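Long-range contact in uncharacterized protein YhfS (Escherichia coli, PDB 4J8L), which is of unknown function but carries pyridoxal 5'-phosphate covalently on a lysine, and may have cysteine synthase activity: residues L87-Y101 with P135-D149. Numbering follows the deposited sequence.
Sequences LKPGQRLLVHDAPVY and PDAALVQHTRQQPQD
Strands 92-96 and 137-141 run parallel as neighbours in the mixed seven-stranded sheet of the aminotransferase-like, PLP-dependent domain, their axes 4.6 Å apart at closest. Register is fixed where L94 N donates to A137 O at 2.9 Å and L94 O receives L139 N at 3.0 Å. L93 sends CD1 over A137 and L139, 4.2 Å from each CB, whereas L94 lies on the other face, its CB 3.8 Å from P135 CB and also against A138, with helices 123-133 and 153-162 covering that side. At the N-terminal ends D136 grips the partner strand twice: its N donates to R92 O, and its OD2 accepts R92 N through the anti lone pair. The carboxylate also stacks on the Q91 amide, the two planes only 8° apart. Past V95 the strands separate and water 1 bridges L139 O and H96 N, replacing a direct bond. Beyond the strands, side chains join the loops. H96, its CG turned away from the backbone N (chi1 175°), sets NE2 2.9 Å from D149 OD1, which lies in the ring plane; F120 N donates to ND1, so the ring is tied at both nitrogens and its rotation is fixed. Q146 NE2 reaches the same OD1 from the opposite face of the carboxylate, and N121 ND2 adds a further bond. Replacing D149 by an alanine would remove the acceptor that H96, Q146 and N121 share, and would probably leave the NE2 atoms of H96 and Q146 without this mate and the Q146 amide freer to turn. Nearby, Q145 NE2 donates to P99 O at 2.9 Å, from 50° above the carbonyl plane, and also to water 2, which in turn donates to H96 O and A98 O.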
ATOM      1  N   LEU A  87       6.189  20.018  -4.895  1.00 24.27           N
ATOM      2  CA  LEU A  87       5.553  21.259  -5.305  1.00 32.86           C
ATOM      3  C   LEU A  87       5.200  22.198  -4.159  1.00 30.50           C
ATOM      4  O   LEU A  87       5.257  21.827  -2.985  1.00 27.93           O
ATOM      5  CB  LEU A  87       4.359  21.003  -6.238  1.00 39.35           C
ATOM      6  CG  LEU A  87       3.023  20.475  -5.728  1.00 35.94           C
ATOM      7  CD1 LEU A  87       1.997  20.635  -6.837  1.00 34.51           C
ATOM      8  CD2 LEU A  87       3.115  19.030  -5.324  1.00 32.71           C
ATOM      9  N   LYS A  88       4.875  23.433  -4.532  1.00 25.51           N
ATOM     10  CA  LYS A  88       4.601  24.506  -3.588  1.00 23.14           C
ATOM     11  C   LYS A  88       3.099  24.652  -3.422  1.00 26.59           C
ATOM     12  O   LYS A  88       2.342  24.201  -4.280  1.00 27.56           O
ATOM     13  CB  LYS A  88       5.192  25.822  -4.113  1.00 26.95           C
ATOM     14  CG  LYS A  88       6.711  25.808  -4.219  1.00 32.44           C
ATOM     15  CD  LYS A  88       7.235  27.085  -4.858  1.00 41.99           C
ATOM     16  CE  LYS A  88       8.756  27.078  -4.931  1.00 50.39           C
ATOM     17  NZ  LYS A  88       9.281  28.324  -5.552  1.00 56.08           N
ATOM     18  N   PRO A  89       2.664  25.270  -2.312  1.00 26.61           N
ATOM     19  CA  PRO A  89       1.246  25.552  -2.107  1.00 26.44           C
ATOM     20  C   PRO A  89       0.685  26.330  -3.292  1.00 26.36           C
ATOM     21  O   PRO A  89       1.330  27.259  -3.782  1.00 29.92           O
ATOM     22  CB  PRO A  89       1.248  26.455  -0.875  1.00 35.61           C
ATOM     23  CG  PRO A  89       2.455  26.081  -0.141  1.00 38.19           C
ATOM     24  CD  PRO A  89       3.478  25.679  -1.153  1.00 33.41           C
ATOM     25  N   GLY A  90      -0.501  25.946  -3.751  1.00 29.42           N
ATOM     26  CA  GLY A  90      -1.160  26.673  -4.819  1.00 29.47           C
ATOM     27  C   GLY A  90      -0.750  26.210  -6.201  1.00 30.73           C
ATOM     28  O   GLY A  90      -1.234  26.727  -7.202  1.00 31.25           O
ATOM     29  N   GLN A  91       0.145  25.230  -6.265  1.00 29.31           N
ATOM     30  CA  GLN A  91       0.574  24.709  -7.558  1.00 29.60           C
ATOM     31  C   GLN A  91      -0.357  23.615  -8.064  1.00 25.44           C
ATOM     32  O   GLN A  91      -1.343  23.279  -7.413  1.00 29.68           O
ATOM     33  CB  GLN A  91       2.030  24.242  -7.512  1.00 28.01           C
ATOM     34  CG  GLN A  91       3.006  25.403  -7.476  1.00 30.09           C
ATOM     35  CD  GLN A  91       4.422  24.982  -7.792  1.00 31.21           C
ATOM     36  OE1 GLN A  91       4.911  23.973  -7.285  1.00 31.63           O
ATOM     37  NE2 GLN A  91       5.086  25.752  -8.640  1.00 37.11           N
ATOM     38  N   ARG A  92      -0.047  23.072  -9.236  1.00 29.77           N
ATOM     39  CA  ARG A  92      -0.982  22.196  -9.931  1.00 28.49           C
ATOM     40  C   ARG A  92      -0.541  20.742  -9.896  1.00 26.93           C
ATOM     41  O   ARG A  92       0.558  20.398 -10.337  1.00 27.62           O
ATOM     42  CB  ARG A  92      -1.174  22.678 -11.374  1.00 31.94           C
ATOM     43  CG  ARG A  92      -1.669  24.114 -11.456  1.00 36.08           C
ATOM     44  CD  ARG A  92      -1.232  24.801 -12.746  1.00 42.40           C
ATOM     45  NE  ARG A  92      -1.887  24.245 -13.925  1.00 45.53           N
ATOM     46  CZ  ARG A  92      -3.156  24.475 -14.251  1.00 55.48           C
ATOM     47  NH1 ARG A  92      -3.916  25.240 -13.477  1.00 58.93           N
ATOM     48  NH2 ARG A  92      -3.672  23.932 -15.347  1.00 55.57           N
ATOM     49  N   LEU A  93      -1.413  19.896  -9.358  1.00 22.49           N
ATOM     50  CA  LEU A  93      -1.122  18.473  -9.205  1.00 21.31           C
ATOM     51  C   LEU A  93      -2.019  17.644 -10.112  1.00 27.91           C
ATOM     52  O   LEU A  93      -3.242  17.773 -10.079  1.00 26.18           O
ATOM     53  CB  LEU A  93      -1.323  18.039  -7.747  1.00 20.06           C
ATOM     54  CG  LEU A  93      -1.144  16.543  -7.476  1.00 22.77           C
ATOM     55  CD1 LEU A  93       0.334  16.141  -7.584  1.00 22.12           C
ATOM     56  CD2 LEU A  93      -1.722  16.151  -6.117  1.00 20.40           C
ATOM     57  N   LEU A  94      -1.408  16.796 -10.930  1.00 24.92           N
ATOM     58  CA  LEU A  94      -2.176  15.895 -11.777  1.00 26.71           C
ATOM     59  C   LEU A  94      -2.574  14.630 -11.005  1.00 26.71           C
ATOM     60  O   LEU A  94      -1.738  13.994 -10.354  1.00 24.36           O
ATOM     61  CB  LEU A  94      -1.375  15.516 -13.019  1.00 25.64           C
ATOM     62  CG  LEU A  94      -2.095  14.585 -13.996  1.00 27.41           C
ATOM     63  CD1 LEU A  94      -3.021  15.376 -14.909  1.00 31.58           C
ATOM     64  CD2 LEU A  94      -1.107  13.772 -14.814  1.00 29.37           C
ATOM     65  N   VAL A  95      -3.855  14.280 -11.075  1.00 21.82           N
ATOM     66  CA  VAL A  95      -4.352  13.043 -10.487  1.00 22.05           C
ATOM     67  C   VAL A  95      -5.263  12.292 -11.460  1.00 22.00           C
ATOM     68  O   VAL A  95      -5.786  12.863 -12.428  1.00 24.37           O
ATOM     69  CB  VAL A  95      -5.131  13.281  -9.160  1.00 24.19           C
ATOM     70  CG1 VAL A  95      -4.219  13.856  -8.091  1.00 25.06           C
ATOM     71  CG2 VAL A  95      -6.317  14.195  -9.401  1.00 25.70           C
ATOM     72  N   HIS A  96      -5.441  11.005 -11.183  1.00 23.76           N
ATOM     73  CA  HIS A  96      -6.294  10.134 -11.980  1.00 21.35           C
ATOM     74  C   HIS A  96      -7.773  10.475 -11.774  1.00 23.86           C
ATOM     75  O   HIS A  96      -8.156  10.987 -10.721  1.00 23.62           O
ATOM     76  CB  HIS A  96      -6.004   8.684 -11.576  1.00 22.35           C
ATOM     77  CG  HIS A  96      -6.894   7.663 -12.219  1.00 22.18           C
ATOM     78  ND1 HIS A  96      -7.221   7.686 -13.558  1.00 24.47           N
ATOM     79  CD2 HIS A  96      -7.500   6.567 -11.702  1.00 23.09           C
ATOM     80  CE1 HIS A  96      -8.000   6.654 -13.836  1.00 28.01           C
ATOM     81  NE2 HIS A  96      -8.184   5.961 -12.726  1.00 24.51           N
ATOM     82  N   ASP A  97      -8.591  10.198 -12.788  1.00 23.61           N
ATOM     83  CA  ASP A  97     -10.036  10.430 -12.726  1.00 26.22           C
ATOM     84  C   ASP A  97     -10.733   9.327 -11.940  1.00 30.07           C
ATOM     85  O   ASP A  97     -11.375   8.447 -12.512  1.00 31.15           O
ATOM     86  CB  ASP A  97     -10.617  10.542 -14.141  1.00 31.71           C
ATOM     87  CG  ASP A  97     -12.073  10.994 -14.153  1.00 37.13           C
ATOM     88  OD1 ASP A  97     -12.608  11.381 -13.091  1.00 36.09           O
ATOM     89  OD2 ASP A  97     -12.681  10.976 -15.243  1.00 39.80           O
ATOM     90  N   ALA A  98     -10.593   9.400 -10.621  1.00 24.99           N
ATOM     91  CA  ALA A  98     -11.133   8.409  -9.696  1.00 25.40           C
ATOM     92  C   ALA A  98     -10.993   9.001  -8.298  1.00 28.31           C
ATOM     93  O   ALA A  98     -10.233   9.949  -8.109  1.00 25.98           O
ATOM     94  CB  ALA A  98     -10.348   7.104  -9.805  1.00 26.17           C
ATOM     95  N   PRO A  99     -11.714   8.450  -7.307  1.00 30.11           N
ATOM     96  CA  PRO A  99     -11.620   9.017  -5.957  1.00 24.22           C
ATOM     97  C   PRO A  99     -10.187   9.099  -5.416  1.00 22.54           C
ATOM     98  O   PRO A  99      -9.453   8.108  -5.389  1.00 25.95           O
ATOM     99  CB  PRO A  99     -12.442   8.037  -5.115  1.00 31.25           C
ATOM    100  CG  PRO A  99     -13.447   7.489  -6.080  1.00 33.82           C
ATOM    101  CD  PRO A  99     -12.706   7.357  -7.376  1.00 34.68           C
ATOM    102  N   VAL A 100      -9.792  10.294  -4.994  1.00 21.93           N
ATOM    103  CA  VAL A 100      -8.503  10.474  -4.347  1.00 18.06           C
ATOM    104  C   VAL A 100      -8.563   9.888  -2.937  1.00 17.42           C
ATOM    105  O   VAL A 100      -9.590  10.017  -2.253  1.00 19.23           O
ATOM    106  CB  VAL A 100      -8.122  11.974  -4.291  1.00 21.12           C
ATOM    107  CG1 VAL A 100      -6.757  12.166  -3.638  1.00 21.70           C
ATOM    108  CG2 VAL A 100      -8.159  12.585  -5.703  1.00 22.18           C
ATOM    109  N   TYR A 101      -7.487   9.220  -2.518  1.00 17.13           N
ATOM    110  CA  TYR A 101      -7.430   8.624  -1.182  1.00 16.16           C
ATOM    111  C   TYR A 101      -7.762   9.704  -0.151  1.00 19.20           C
ATOM    112  O   TYR A 101      -7.277  10.822  -0.264  1.00 18.59           O
ATOM    113  CB  TYR A 101      -6.050   8.009  -0.896  1.00 17.43           C
ATOM    114  CG  TYR A 101      -6.101   7.253   0.406  1.00 18.27           C
ATOM    115  CD1 TYR A 101      -6.587   5.958   0.450  1.00 19.77           C
ATOM    116  CD2 TYR A 101      -5.726   7.864   1.599  1.00 16.15           C
ATOM    117  CE1 TYR A 101      -6.675   5.267   1.654  1.00 18.80           C
ATOM    118  CE2 TYR A 101      -5.821   7.191   2.805  1.00 14.83           C
ATOM    119  CZ  TYR A 101      -6.295   5.892   2.822  1.00 18.89           C
ATOM    120  OH  TYR A 101      -6.394   5.218   4.015  1.00 19.01           O
ATOM    121  N   PRO A 135       0.992  20.304 -15.558  1.00 31.38           N
ATOM    122  CA  PRO A 135       0.987  20.154 -14.101  1.00 28.38           C
ATOM    123  C   PRO A 135       2.399  20.277 -13.540  1.00 31.25           C
ATOM    124  O   PRO A 135       3.363  19.967 -14.240  1.00 32.10           O
ATOM    125  CB  PRO A 135       0.449  18.733 -13.898  1.00 29.49           C
ATOM    126  CG  PRO A 135       0.790  18.019 -15.164  1.00 30.42           C
ATOM    127  CD  PRO A 135       0.687  19.040 -16.253  1.00 33.41           C
ATOM    128  N   ASP A 136       2.519  20.745 -12.304  1.00 29.53           N
ATOM    129  CA  ASP A 136       3.826  20.872 -11.667  1.00 27.80           C
ATOM    130  C   ASP A 136       4.343  19.543 -11.116  1.00 25.92           C
ATOM    131  O   ASP A 136       5.557  19.345 -10.977  1.00 26.27           O
ATOM    132  CB  ASP A 136       3.779  21.932 -10.571  1.00 31.67           C
ATOM    133  CG  ASP A 136       3.442  23.307 -11.115  1.00 32.79           C
ATOM    134  OD1 ASP A 136       4.301  23.906 -11.807  1.00 28.23           O
ATOM    135  OD2 ASP A 136       2.316  23.786 -10.860  1.00 30.34           O
ATOM    136  N   ALA A 137       3.420  18.638 -10.798  1.00 25.83           N
ATOM    137  CA  ALA A 137       3.767  17.295 -10.368  1.00 22.45           C
ATOM    138  C   ALA A 137       2.567  16.378 -10.589  1.00 22.92           C
ATOM    139  O   ALA A 137       1.467  16.847 -10.919  1.00 22.14           O
ATOM    140  CB  ALA A 137       4.183  17.288  -8.894  1.00 24.48           C
ATOM    141  N   ALA A 138       2.783  15.077 -10.418  1.00 20.27           N
ATOM    142  CA  ALA A 138       1.712  14.095 -10.544  1.00 20.10           C
ATOM    143  C   ALA A 138       1.745  13.112  -9.384  1.00 23.02           C
ATOM    144  O   ALA A 138       2.811  12.767  -8.884  1.00 20.99           O
ATOM    145  CB  ALA A 138       1.822  13.342 -11.868  1.00 21.78           C
ATOM    146  N   LEU A 139       0.569  12.667  -8.961  1.00 19.08           N
ATOM    147  CA  LEU A 139       0.463  11.605  -7.973  1.00 18.62           C
ATOM    148  C   LEU A 139      -0.202  10.414  -8.637  1.00 18.76           C
ATOM    149  O   LEU A 139      -1.234  10.550  -9.292  1.00 19.74           O
ATOM    150  CB  LEU A 139      -0.351  12.063  -6.760  1.00 19.71           C
ATOM    151  CG  LEU A 139      -0.510  11.029  -5.632  1.00 23.73           C
ATOM    152  CD1 LEU A 139      -0.372  11.676  -4.259  1.00 21.34           C
ATOM    153  CD2 LEU A 139      -1.852  10.321  -5.742  1.00 27.68           C
ATOM    154  N   VAL A 140       0.391   9.238  -8.470  1.00 19.92           N
ATOM    155  CA  VAL A 140      -0.180   8.036  -9.062  1.00 18.96           C
ATOM    156  C   VAL A 140      -0.391   6.997  -7.975  1.00 20.26           C
ATOM    157  O   VAL A 140       0.544   6.656  -7.249  1.00 19.00           O
ATOM    158  CB  VAL A 140       0.732   7.447 -10.164  1.00 22.10           C
ATOM    159  CG1 VAL A 140       0.017   6.312 -10.888  1.00 23.12           C
ATOM    160  CG2 VAL A 140       1.172   8.535 -11.153  1.00 22.64           C
ATOM    161  N   GLN A 141      -1.620   6.503  -7.841  1.00 18.65           N
ATOM    162  CA  GLN A 141      -1.865   5.447  -6.861  1.00 15.77           C
ATOM    163  C   GLN A 141      -1.552   4.093  -7.478  1.00 16.07           C
ATOM    164  O   GLN A 141      -1.956   3.800  -8.602  1.00 18.48           O
ATOM    165  CB  GLN A 141      -3.306   5.485  -6.332  1.00 16.18           C
ATOM    166  CG  GLN A 141      -3.554   4.466  -5.219  1.00 15.62           C
ATOM    167  CD  GLN A 141      -4.859   4.675  -4.490  1.00 18.43           C
ATOM    168  OE1 GLN A 141      -5.337   5.803  -4.346  1.00 19.95           O
ATOM    169  NE2 GLN A 141      -5.452   3.583  -4.023  1.00 18.18           N
ATOM    170  N   HIS A 142      -0.826   3.264  -6.730  1.00 17.18           N
ATOM    171  CA  HIS A 142      -0.443   1.944  -7.210  1.00 15.92           C
ATOM    172  C   HIS A 142      -1.635   0.972  -7.186  1.00 17.97           C
ATOM    173  O   HIS A 142      -1.976   0.362  -8.203  1.00 18.70           O
ATOM    174  CB  HIS A 142       0.737   1.410  -6.382  1.00 15.35           C
ATOM    175  CG  HIS A 142       1.471   0.279  -7.035  1.00 16.52           C
ATOM    176  ND1 HIS A 142       2.812   0.034  -6.815  1.00 16.62           N
ATOM    177  CD2 HIS A 142       1.051  -0.678  -7.900  1.00 17.91           C
ATOM    178  CE1 HIS A 142       3.189  -1.017  -7.524  1.00 17.36           C
ATOM    179  NE2 HIS A 142       2.138  -1.469  -8.187  1.00 17.46           N
ATOM    180  N   THR A 143      -2.272   0.829  -6.027  1.00 17.67           N
ATOM    181  CA  THR A 143      -3.456  -0.020  -5.941  1.00 16.77           C
ATOM    182  C   THR A 143      -4.620   0.599  -6.711  1.00 17.64           C
ATOM    183  O   THR A 143      -4.603   1.784  -7.034  1.00 18.90           O
ATOM    184  CB  THR A 143      -3.900  -0.270  -4.492  1.00 18.45           C
ATOM    185  OG1 THR A 143      -4.089   0.981  -3.819  1.00 18.04           O
ATOM    186  CG2 THR A 143      -2.858  -1.106  -3.760  1.00 17.23           C
ATOM    187  N   ARG A 144      -5.625  -0.221  -6.981  1.00 18.24           N
ATOM    188  CA  ARG A 144      -6.786   0.199  -7.760  1.00 19.08           C
ATOM    189  C   ARG A 144      -7.784   1.040  -6.965  1.00 21.18           C
ATOM    190  O   ARG A 144      -8.239   0.644  -5.890  1.00 21.98           O
ATOM    191  CB  ARG A 144      -7.497  -1.028  -8.335  1.00 20.33           C
ATOM    192  CG  ARG A 144      -6.613  -1.937  -9.186  1.00 23.14           C
ATOM    193  CD  ARG A 144      -5.930  -1.162 -10.303  1.00 20.62           C
ATOM    194  NE  ARG A 144      -5.266  -2.042 -11.267  1.00 24.59           N
ATOM    195  CZ  ARG A 144      -4.455  -1.622 -12.235  1.00 26.13           C
ATOM    196  NH1 ARG A 144      -4.175  -0.331 -12.361  1.00 21.17           N
ATOM    197  NH2 ARG A 144      -3.915  -2.495 -13.075  1.00 27.55           N
ATOM    198  N   GLN A 145      -8.165   2.183  -7.530  1.00 19.95           N
ATOM    199  CA  GLN A 145      -9.104   3.092  -6.880  1.00 21.53           C
ATOM    200  C   GLN A 145     -10.550   2.781  -7.237  1.00 29.11           C
ATOM    201  O   GLN A 145     -11.477   3.200  -6.540  1.00 26.52           O
ATOM    202  CB  GLN A 145      -8.787   4.528  -7.288  1.00 21.62           C
ATOM    203  CG  GLN A 145      -7.426   4.998  -6.799  1.00 18.25           C
ATOM    204  CD  GLN A 145      -6.922   6.176  -7.597  1.00 21.56           C
ATOM    205  OE1 GLN A 145      -6.174   6.003  -8.558  1.00 22.92           O
ATOM    206  NE2 GLN A 145      -7.342   7.384  -7.215  1.00 21.81           N
ATOM    207  N   GLN A 146     -10.737   2.053  -8.331  1.00 26.47           N
ATOM    208  CA  GLN A 146     -12.063   1.666  -8.777  1.00 27.43           C
ATOM    209  C   GLN A 146     -11.893   0.431  -9.651  1.00 30.26           C
ATOM    210  O   GLN A 146     -10.814   0.227 -10.218  1.00 28.82           O
ATOM    211  CB  GLN A 146     -12.713   2.816  -9.545  1.00 29.68           C
ATOM    212  CG  GLN A 146     -11.933   3.265 -10.751  1.00 27.88           C
ATOM    213  CD  GLN A 146     -12.435   4.576 -11.307  1.00 34.38           C
ATOM    214  OE1 GLN A 146     -13.411   5.140 -10.813  1.00 37.85           O
ATOM    215  NE2 GLN A 146     -11.764   5.075 -12.340  1.00 34.50           N
ATOM    216  N   PRO A 147     -12.933  -0.415  -9.735  1.00 28.67           N
ATOM    217  CA  PRO A 147     -12.829  -1.728 -10.388  1.00 29.53           C
ATOM    218  C   PRO A 147     -12.322  -1.668 -11.823  1.00 30.63           C
ATOM    219  O   PRO A 147     -11.603  -2.568 -12.259  1.00 28.01           O
ATOM    220  CB  PRO A 147     -14.273  -2.237 -10.380  1.00 33.51           C
ATOM    221  CG  PRO A 147     -14.909  -1.548  -9.243  1.00 32.61           C
ATOM    222  CD  PRO A 147     -14.276  -0.195  -9.163  1.00 28.78           C
ATOM    223  N   GLN A 148     -12.692  -0.618 -12.546  1.00 26.81           N
ATOM    224  CA  GLN A 148     -12.343  -0.501 -13.958  1.00 31.50           C
ATOM    225  C   GLN A 148     -10.901  -0.068 -14.228  1.00 30.55           C
ATOM    226  O   GLN A 148     -10.474  -0.064 -15.381  1.00 31.22           O
ATOM    227  CB  GLN A 148     -13.292   0.468 -14.665  1.00 33.90           C
ATOM    228  CG  GLN A 148     -13.232   1.886 -14.125  1.00 35.38           C
ATOM    229  CD  GLN A 148     -14.324   2.169 -13.108  1.00 40.63           C
ATOM    230  OE1 GLN A 148     -14.552   1.379 -12.185  1.00 34.61           O
ATOM    231  NE2 GLN A 148     -15.018   3.293 -13.281  1.00 44.58           N
ATOM    232  N   ASP A 149     -10.155   0.306 -13.189  1.00 26.67           N
ATOM    233  CA  ASP A 149      -8.780   0.761 -13.395  1.00 26.95           C
ATOM    234  C   ASP A 149      -7.855  -0.390 -13.785  1.00 26.65           C
ATOM    235  O   ASP A 149      -7.729  -1.384 -13.061  1.00 24.88           O
ATOM    236  CB  ASP A 149      -8.235   1.481 -12.161  1.00 25.04           C
ATOM    237  CG  ASP A 149      -8.819   2.871 -11.987  1.00 24.65           C
ATOM    238  OD1 ASP A 149      -9.450   3.389 -12.943  1.00 28.68           O
ATOM    239  OD2 ASP A 149      -8.640   3.445 -10.890  1.00 23.66           O
TER
HETATM  240  O   HOH W   1      -3.822   9.797  -9.036  1.00 19.33           O
HETATM  241  O   HOH W   2      -7.560  10.145  -8.192  1.00 20.09           O
HETATM  242  O   HOH W   3      -7.921   6.215  -3.448  1.00 26.55           O
HETATM  243  O   HOH W   4      -5.198   8.630  -4.308  1.00 15.99           O